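Local coordinates for protein L-threonine dehydrogenase (Flavobacterium frigidimaris, PDB 2YY7) that binds NAD and probably uses it as hydride acceptor to oxidise the 3-hydroxyl group of L-threonine, at residues S117-F122 with D277-S282; T131-I136 with S238-A243; C203-E208 with F271-A276. All blocks are in the same frame, centred on the assembly; numbering follows the deposited sequence.

Interaction 1: residues S117-F122 with D277-S282; sequences SSIAVF and DSWPAS. With NAD (nicotinamide-adenine-dinucleotide), chain E.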
# COMPACT_ATOMS: atom_id res chain seq x y z
N SER A 117 -2.57 2.04 -13.08
CA SER A 117 -1.59 2.16 -12.02
C SER A 117 -0.44 2.87 -12.73
O SER A 117 -0.66 3.51 -13.76
CB SER A 117 -1.14 0.79 -11.53
OG SER A 117 -0.19 0.91 -10.48
N SER A 118 0.76 2.74 -12.19
CA SER A 118 1.92 3.38 -12.79
C SER A 118 3.23 2.69 -12.40
O SER A 118 3.29 1.97 -11.40
CB SER A 118 1.98 4.85 -12.37
OG SER A 118 3.21 5.44 -12.71
N ILE A 119 4.27 2.92 -13.18
CA ILE A 119 5.58 2.36 -12.87
C ILE A 119 6.04 2.98 -11.56
O ILE A 119 7.05 2.57 -10.98
CB ILE A 119 6.62 2.68 -13.96
CG1 ILE A 119 6.60 4.19 -14.26
CG2 ILE A 119 6.33 1.85 -15.21
CD1 ILE A 119 7.75 4.66 -15.15
N ALA A 120 5.30 3.99 -11.09
CA ALA A 120 5.63 4.67 -9.85
C ALA A 120 5.40 3.78 -8.63
O ALA A 120 5.77 4.14 -7.51
CB ALA A 120 4.80 5.95 -9.71
N VAL A 121 4.78 2.62 -8.84
CA VAL A 121 4.53 1.69 -7.74
C VAL A 121 5.84 1.02 -7.29
O VAL A 121 5.92 0.43 -6.21
CB VAL A 121 3.52 0.58 -8.13
CG1 VAL A 121 2.17 1.20 -8.46
CG2 VAL A 121 4.04 -0.24 -9.31
N PHE A 122 6.87 1.13 -8.12
CA PHE A 122 8.17 0.55 -7.80
C PHE A 122 9.00 1.53 -6.98
O PHE A 122 8.72 2.73 -6.98
CB PHE A 122 8.89 0.16 -9.09
CG PHE A 122 8.16 -0.87 -9.90
CD1 PHE A 122 7.90 -2.13 -9.37
CD2 PHE A 122 7.70 -0.58 -11.19
CE1 PHE A 122 7.19 -3.09 -10.09
CE2 PHE A 122 7.00 -1.54 -11.93
CZ PHE A 122 6.74 -2.79 -11.38
N ASP A 277 15.08 8.55 -9.93
CA ASP A 277 16.11 7.64 -9.43
C ASP A 277 15.54 6.50 -8.59
O ASP A 277 16.21 5.49 -8.38
CB ASP A 277 17.16 8.40 -8.60
CG ASP A 277 18.00 9.36 -9.45
OD1 ASP A 277 18.21 9.07 -10.65
OD2 ASP A 277 18.45 10.38 -8.91
N SER A 278 14.31 6.64 -8.11
CA SER A 278 13.70 5.58 -7.32
C SER A 278 12.91 4.60 -8.19
O SER A 278 12.35 3.63 -7.69
CB SER A 278 12.77 6.16 -6.24
OG SER A 278 11.53 6.56 -6.79
N TRP A 279 12.87 4.85 -9.50
CA TRP A 279 12.15 3.97 -10.43
C TRP A 279 13.07 3.13 -11.30
O TRP A 279 14.25 3.45 -11.46
CB TRP A 279 11.25 4.78 -11.37
CG TRP A 279 10.16 5.56 -10.73
CD1 TRP A 279 9.72 5.46 -9.43
CD2 TRP A 279 9.33 6.54 -11.36
NE1 TRP A 279 8.67 6.32 -9.23
CE2 TRP A 279 8.41 6.99 -10.39
CE3 TRP A 279 9.28 7.07 -12.65
CZ2 TRP A 279 7.45 7.96 -10.68
CZ3 TRP A 279 8.31 8.04 -12.94
CH2 TRP A 279 7.41 8.47 -11.96
N PRO A 280 12.54 2.04 -11.87
CA PRO A 280 13.28 1.12 -12.74
C PRO A 280 13.66 1.81 -14.05
O PRO A 280 13.15 2.89 -14.36
CB PRO A 280 12.30 -0.02 -12.98
CG PRO A 280 11.44 0.01 -11.75
CD PRO A 280 11.21 1.48 -11.55
N ALA A 281 14.55 1.18 -14.82
CA ALA A 281 14.97 1.73 -16.10
C ALA A 281 14.17 1.10 -17.23
O ALA A 281 13.84 1.77 -18.22
CB ALA A 281 16.48 1.48 -16.30
N SER A 282 13.87 -0.19 -17.09
CA SER A 282 13.11 -0.93 -18.10
C SER A 282 12.18 -1.94 -17.41
O SER A 282 12.47 -2.42 -16.32
CB SER A 282 14.06 -1.66 -19.05
OG SER A 282 14.85 -2.59 -18.33
PA NAD E . -3.85 14.38 -16.32
O1A NAD E . -3.36 14.89 -17.64
O2A NAD E . -3.34 15.11 -15.13
O5B NAD E . -5.43 14.24 -16.33
C5B NAD E . -6.16 14.14 -15.14
C4B NAD E . -7.56 14.65 -15.38
O4B NAD E . -8.33 14.37 -14.21
C3B NAD E . -7.59 16.18 -15.62
O3B NAD E . -8.30 16.51 -16.83
C2B NAD E . -8.23 16.72 -14.34
O2B NAD E . -8.98 17.90 -14.56
C1B NAD E . -9.09 15.53 -13.90
N9A NAD E . -9.48 15.60 -12.48
C8A NAD E . -8.65 15.96 -11.42
N7A NAD E . -9.39 15.92 -10.30
C5A NAD E . -10.63 15.52 -10.64
C6A NAD E . -11.78 15.35 -9.88
N6A NAD E . -11.78 15.66 -8.60
N1A NAD E . -12.94 14.96 -10.50
C2A NAD E . -12.98 14.74 -11.87
N3A NAD E . -11.85 14.93 -12.65
C4A NAD E . -10.70 15.33 -12.01
O3 NAD E . -3.35 12.87 -16.12
PN NAD E . -3.12 11.71 -17.22
O1N NAD E . -4.22 11.66 -18.24
O2N NAD E . -1.68 11.78 -17.59
O5D NAD E . -3.26 10.38 -16.29
C5D NAD E . -4.52 9.70 -16.16
C4D NAD E . -4.31 8.43 -15.29
O4D NAD E . -3.24 7.66 -15.82
C3D NAD E . -3.89 8.74 -13.85
O3D NAD E . -4.45 7.74 -13.00
C2D NAD E . -2.40 8.55 -13.86
O2D NAD E . -1.96 8.32 -12.54
C1D NAD E . -2.23 7.38 -14.83
N1N NAD E . -0.85 7.36 -15.38
C2N NAD E . -0.46 8.35 -16.26
C3N NAD E . 0.84 8.33 -16.77
C7N NAD E . 1.26 9.33 -17.81
O7N NAD E . 2.59 9.25 -18.19
N7N NAD E . 0.43 10.25 -18.31
C4N NAD E . 1.74 7.32 -16.38
C5N NAD E . 1.31 6.31 -15.51
C6N NAD E . 0.03 6.35 -15.00
O HOH W 1 7.08 6.22 -6.61
O HOH W 2 9.42 5.10 -5.73
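A120 presses the backbone of segment 117-122 onto one face of the W279 indole, its CA 3.3 Å above the ring plane, while its CB meets W279 CZ2 at 3.5 Å. Alanine suits the place because a larger side chain could hardly let the main chain lie so close. I119 comes across the six-membered part of the ring at about a right angle, CD1 3.8 Å from W279 CE3; its CG1 stands between the backbone N and the carbonyl carbon (chi1 50°), which swings the chain's end toward the indole. Further along, F122 CB rests 3.6 Å from P280 CD, the two side chains crossing at about a right angle; the pyrrolidine ring offers an apolar surface to the phenylalanine. The polar rim of the indole is served by water: water 1, in the ring plane, accepts from W279 NE1 (3.1 Å) and donates to A120 O. Water 2 joins F122 O to S278 OG, whose stronger partner is I275 O. Were W279 an alanine, a gap would probably open beside I119 CD1 and A120 CB, and water 1 would lose its indole donor.

Behind this layer, a short 3-10 turn fixes the first segment, with V121 N bonded to S118 O and F122 N to I119 O. Helix 142-161 also packs on it: Y143 touches S118 and A120, and K147 touches V121, which points away from 277-282. Just before the turn, S117 and S118 line the coenzyme pocket, S117 O 3.2 Å from NAD C6N. The nicotinamide thus lies beside the C-terminal end of a parallel strand, with the NAD-bound Y143 and K147 spaced as in the YxxxK signature. This is consistent with the active-site corner of the Rossmann fold in UDP-galactose 4-epimerase-like short-chain dehydrogenases, flanked here, across the 3-10 turn, by a loop from the C-terminal part of the chain.

Interaction 2: residues T131-I136 with S238-A243; sequences TPQYTI and SSYNLA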
# COMPACT_ATOMS: atom_id res chain seq x y z
N THR A 131 12.29 -5.15 -14.93
CA THR A 131 11.54 -5.35 -13.69
C THR A 131 10.43 -6.38 -13.90
O THR A 131 9.60 -6.23 -14.80
CB THR A 131 10.91 -4.04 -13.22
OG1 THR A 131 11.94 -3.04 -13.12
CG2 THR A 131 10.26 -4.22 -11.85
N PRO A 132 10.39 -7.42 -13.06
CA PRO A 132 9.38 -8.49 -13.13
C PRO A 132 7.98 -8.01 -12.71
O PRO A 132 7.84 -6.99 -12.05
CB PRO A 132 9.91 -9.55 -12.16
CG PRO A 132 11.40 -9.24 -12.07
CD PRO A 132 11.41 -7.74 -12.04
N GLN A 133 6.96 -8.78 -13.10
CA GLN A 133 5.58 -8.47 -12.75
C GLN A 133 5.43 -8.57 -11.23
O GLN A 133 4.75 -7.76 -10.60
CB GLN A 133 4.63 -9.47 -13.42
CG GLN A 133 3.20 -9.45 -12.85
CD GLN A 133 2.42 -8.22 -13.26
OE1 GLN A 133 1.67 -7.66 -12.45
NE2 GLN A 133 2.56 -7.81 -14.51
N TYR A 134 6.07 -9.58 -10.65
CA TYR A 134 6.04 -9.80 -9.20
C TYR A 134 7.44 -9.50 -8.69
O TYR A 134 8.39 -10.23 -8.99
CB TYR A 134 5.66 -11.25 -8.90
CG TYR A 134 4.31 -11.66 -9.45
CD1 TYR A 134 3.13 -11.29 -8.82
CD2 TYR A 134 4.22 -12.41 -10.63
CE1 TYR A 134 1.88 -11.66 -9.33
CE2 TYR A 134 2.99 -12.78 -11.15
CZ TYR A 134 1.83 -12.41 -10.51
OH TYR A 134 0.62 -12.78 -11.03
N THR A 135 7.58 -8.43 -7.91
CA THR A 135 8.89 -8.04 -7.40
C THR A 135 8.75 -7.16 -6.16
O THR A 135 7.65 -6.99 -5.63
CB THR A 135 9.67 -7.27 -8.49
OG1 THR A 135 10.96 -6.90 -7.99
CG2 THR A 135 8.92 -6.00 -8.88
N ILE A 136 9.87 -6.63 -5.69
CA ILE A 136 9.89 -5.75 -4.53
C ILE A 136 9.26 -4.41 -4.92
O ILE A 136 9.54 -3.88 -6.00
CB ILE A 136 11.34 -5.51 -4.06
CG1 ILE A 136 11.93 -6.82 -3.54
CG2 ILE A 136 11.38 -4.43 -2.99
CD1 ILE A 136 13.41 -6.75 -3.22
N SER A 238 -4.38 -7.18 -9.93
CA SER A 238 -3.77 -6.04 -9.27
C SER A 238 -3.57 -5.08 -10.44
O SER A 238 -4.43 -4.24 -10.71
CB SER A 238 -2.43 -6.44 -8.64
OG SER A 238 -1.63 -7.18 -9.55
N SER A 239 -2.46 -5.23 -11.15
CA SER A 239 -2.18 -4.41 -12.33
C SER A 239 -1.07 -5.07 -13.14
O SER A 239 -0.13 -5.64 -12.58
CB SER A 239 -1.77 -2.99 -11.94
OG SER A 239 -1.75 -2.14 -13.09
N TYR A 240 -1.18 -4.98 -14.46
CA TYR A 240 -0.20 -5.57 -15.37
C TYR A 240 0.98 -4.67 -15.68
O TYR A 240 0.82 -3.47 -15.91
CB TYR A 240 -0.87 -5.91 -16.71
CG TYR A 240 -1.60 -7.23 -16.77
CD1 TYR A 240 -0.92 -8.40 -17.11
CD2 TYR A 240 -2.96 -7.30 -16.51
CE1 TYR A 240 -1.60 -9.62 -17.19
CE2 TYR A 240 -3.64 -8.51 -16.58
CZ TYR A 240 -2.96 -9.67 -16.93
OH TYR A 240 -3.63 -10.86 -17.02
N ASN A 241 2.18 -5.25 -15.68
CA ASN A 241 3.36 -4.50 -16.07
C ASN A 241 3.06 -4.26 -17.55
O ASN A 241 2.42 -5.09 -18.20
CB ASN A 241 4.63 -5.36 -15.93
CG ASN A 241 5.41 -5.07 -14.66
OD1 ASN A 241 4.98 -4.28 -13.81
ND2 ASN A 241 6.56 -5.71 -14.52
N LEU A 242 3.50 -3.12 -18.08
CA LEU A 242 3.27 -2.79 -19.48
C LEU A 242 4.50 -2.06 -20.01
O LEU A 242 4.95 -1.09 -19.41
CB LEU A 242 2.03 -1.89 -19.62
CG LEU A 242 1.53 -1.65 -21.04
CD1 LEU A 242 0.70 -2.86 -21.50
CD2 LEU A 242 0.67 -0.39 -21.09
N ALA A 243 5.04 -2.52 -21.13
CA ALA A 243 6.24 -1.89 -21.66
C ALA A 243 6.23 -1.68 -23.17
O ALA A 243 5.46 -2.31 -23.90
CB ALA A 243 7.46 -2.70 -21.27
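Polar side chains facing backbone make up this buried contact, in which the side chains of Q133 and N241 run side by side with reversed directions where the loop ahead of helix 142-161 meets the short strand 240-241. Their CA atoms are 5.6 Å apart, and the two amide planes differ by 48°. Q133 starts with CG opposite the backbone N (chi1 166°), then bends at chi2, which carries its amide against the main chain of S239 to N241: CD lies 3.7 Å from S239 O and 3.8 Å from N241 N. N241 reaches back the other way, ND2 3.1 Å from P132 O. ND2 is hydrogen-bonded to D284 O, and OD1 to R169 NH1. S239 and Y240 turn their hydroxyls to other partners, S167 and D291. By contrast S238 OG is buried here with no partner in the model. Y134 and I136 pack against E138 and T135 of the second subunit. Asparagine suits its place because its amide gives and takes a hydrogen bond without net charge; with OD1 and the main-chain O of Q133 both bonded to R169 NH1, the positive charge is probably eased by oxygens of both segments.

Interaction 3: residues C203-E208 with F271-A276; sequences CFLSSE and FRQKIA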
# COMPACT_ATOMS: atom_id res chain seq x y z
N CYS A 203 16.44 20.37 -19.82
CA CYS A 203 15.87 19.17 -19.23
C CYS A 203 15.92 19.13 -17.69
O CYS A 203 16.94 19.46 -17.10
CB CYS A 203 16.60 17.95 -19.80
SG CYS A 203 15.80 16.37 -19.55
N PHE A 204 14.82 18.71 -17.06
CA PHE A 204 14.80 18.64 -15.60
C PHE A 204 15.26 17.30 -15.01
O PHE A 204 15.07 17.04 -13.82
CB PHE A 204 13.40 19.02 -15.06
CG PHE A 204 12.30 18.08 -15.48
CD1 PHE A 204 12.17 16.82 -14.90
CD2 PHE A 204 11.34 18.48 -16.41
CE1 PHE A 204 11.11 15.98 -15.23
CE2 PHE A 204 10.28 17.65 -16.75
CZ PHE A 204 10.16 16.40 -16.16
N LEU A 205 15.88 16.48 -15.85
CA LEU A 205 16.43 15.19 -15.45
C LEU A 205 17.83 15.09 -16.08
O LEU A 205 18.05 15.61 -17.17
CB LEU A 205 15.55 14.05 -15.98
CG LEU A 205 14.74 13.22 -14.98
CD1 LEU A 205 14.10 14.09 -13.91
CD2 LEU A 205 13.69 12.43 -15.75
N SER A 206 18.77 14.44 -15.39
CA SER A 206 20.13 14.29 -15.90
C SER A 206 20.16 13.42 -17.16
O SER A 206 19.32 12.53 -17.34
CB SER A 206 21.06 13.72 -14.82
OG SER A 206 20.55 12.53 -14.27
N SER A 207 21.15 13.68 -18.02
CA SER A 207 21.30 13.01 -19.31
C SER A 207 21.18 11.49 -19.43
O SER A 207 20.65 11.00 -20.43
CB SER A 207 22.60 13.46 -19.99
OG SER A 207 23.74 12.81 -19.44
N GLU A 208 21.67 10.74 -18.45
CA GLU A 208 21.61 9.29 -18.54
C GLU A 208 20.52 8.63 -17.70
O GLU A 208 20.62 7.45 -17.35
CB GLU A 208 22.97 8.68 -18.16
CG GLU A 208 24.16 9.28 -18.92
CD GLU A 208 23.94 9.35 -20.42
OE1 GLU A 208 23.69 8.29 -21.04
OE2 GLU A 208 24.02 10.46 -20.98
N PHE A 271 13.94 18.54 -8.23
CA PHE A 271 13.38 17.53 -7.33
C PHE A 271 12.86 16.28 -8.05
O PHE A 271 12.84 15.19 -7.47
CB PHE A 271 12.28 18.14 -6.45
CG PHE A 271 10.92 18.19 -7.10
CD1 PHE A 271 10.05 17.11 -7.02
CD2 PHE A 271 10.49 19.33 -7.78
CE1 PHE A 271 8.78 17.15 -7.61
CE2 PHE A 271 9.23 19.39 -8.37
CZ PHE A 271 8.37 18.30 -8.28
N ARG A 272 12.47 16.43 -9.30
CA ARG A 272 11.95 15.30 -10.06
C ARG A 272 12.99 14.21 -10.33
O ARG A 272 12.63 13.07 -10.60
CB ARG A 272 11.32 15.80 -11.36
CG ARG A 272 10.03 16.55 -11.08
CD ARG A 272 9.50 17.29 -12.28
NE ARG A 272 10.27 18.48 -12.59
CZ ARG A 272 9.86 19.42 -13.43
NH1 ARG A 272 10.62 20.49 -13.67
NH2 ARG A 272 8.68 19.29 -14.04
N GLN A 273 14.27 14.56 -10.21
CA GLN A 273 15.35 13.60 -10.42
C GLN A 273 15.33 12.54 -9.32
O GLN A 273 15.65 11.36 -9.56
CB GLN A 273 16.71 14.31 -10.39
CG GLN A 273 17.89 13.36 -10.62
CD GLN A 273 17.95 12.87 -12.04
OE1 GLN A 273 18.12 11.68 -12.31
NE2 GLN A 273 17.82 13.80 -12.99
N LYS A 274 14.97 12.96 -8.11
CA LYS A 274 14.93 12.05 -6.97
C LYS A 274 13.82 11.02 -7.14
O LYS A 274 13.93 9.89 -6.67
CB LYS A 274 14.73 12.85 -5.68
CG LYS A 274 15.92 13.76 -5.35
CD LYS A 274 15.74 14.53 -4.04
CE LYS A 274 14.61 15.54 -4.12
NZ LYS A 274 14.53 16.37 -2.87
N ILE A 275 12.74 11.41 -7.81
CA ILE A 275 11.63 10.48 -8.04
C ILE A 275 12.10 9.46 -9.08
O ILE A 275 11.98 8.25 -8.88
CB ILE A 275 10.38 11.21 -8.60
CG1 ILE A 275 9.88 12.25 -7.59
CG2 ILE A 275 9.30 10.19 -8.92
CD1 ILE A 275 8.66 13.02 -8.04
N ALA A 276 12.63 9.97 -10.19
CA ALA A 276 13.13 9.12 -11.27
C ALA A 276 14.17 8.11 -10.79
O ALA A 276 14.15 6.95 -11.21
CB ALA A 276 13.72 9.99 -12.38
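The irregular run F204 to S206 passes alongside helix 272-276, closest at L205 and Q273, whose CA atoms are 5.4 Å apart. Over one face of the F204 ring the guanidinium of R272 lies nearly flat, planes 8° apart and centres 3.5 Å apart, a stack that is also a cation-pi contact with CZ 16° off the ring normal. R272 CD adds a CH-pi contact over the same ring, 3.9 Å from its centroid; the bend at chi3 (-74°) lets both methylene and guanidinium lie on it. Arginine suits the place: its flat cation spreads over the phenyl while NH1 keeps a salt bridge with D270. L205 CD1 settles against the helix backbone, 3.7 Å from Q273 CA, and its other methyl, CD2, approaches A276 CB at 4.2 Å, the short alanine allowing the loop to come near. Beside these apolar groups the amide of Q273 lies against S206, its CD 3.4 Å from S206 OG. From helix 187-197, Y187 touches F204 and L205, and M211 of strand 211-215 touches L205 and A276. C203, ending strand 200-203, is bonded through its backbone to T266 of the parallel neighbour 264-267.

In the fold
From the N terminus, strand 112-118 runs into 117-122, where interaction 1 opens the longest loop, closed only at 277-282. Interaction 2 is nested inside it, joining 131-136 to 238-243. Interaction 3 starts within that inner loop at 203-208 but closes beyond it at 271-276, so 2 and 3 cross while both remain inside 1. Segment 271-276 runs straight on into 277-282. Interactions 1 and 2 touch directly, F122 CZ lying 3.4 Å from N241 OD1. They tie the coenzyme-binding sheet to the loop ahead of helix 142-161 and to loop 277-282, while interaction 3 joins the turn after strand 200-203 to helix 272-276, which follows strand 264-267.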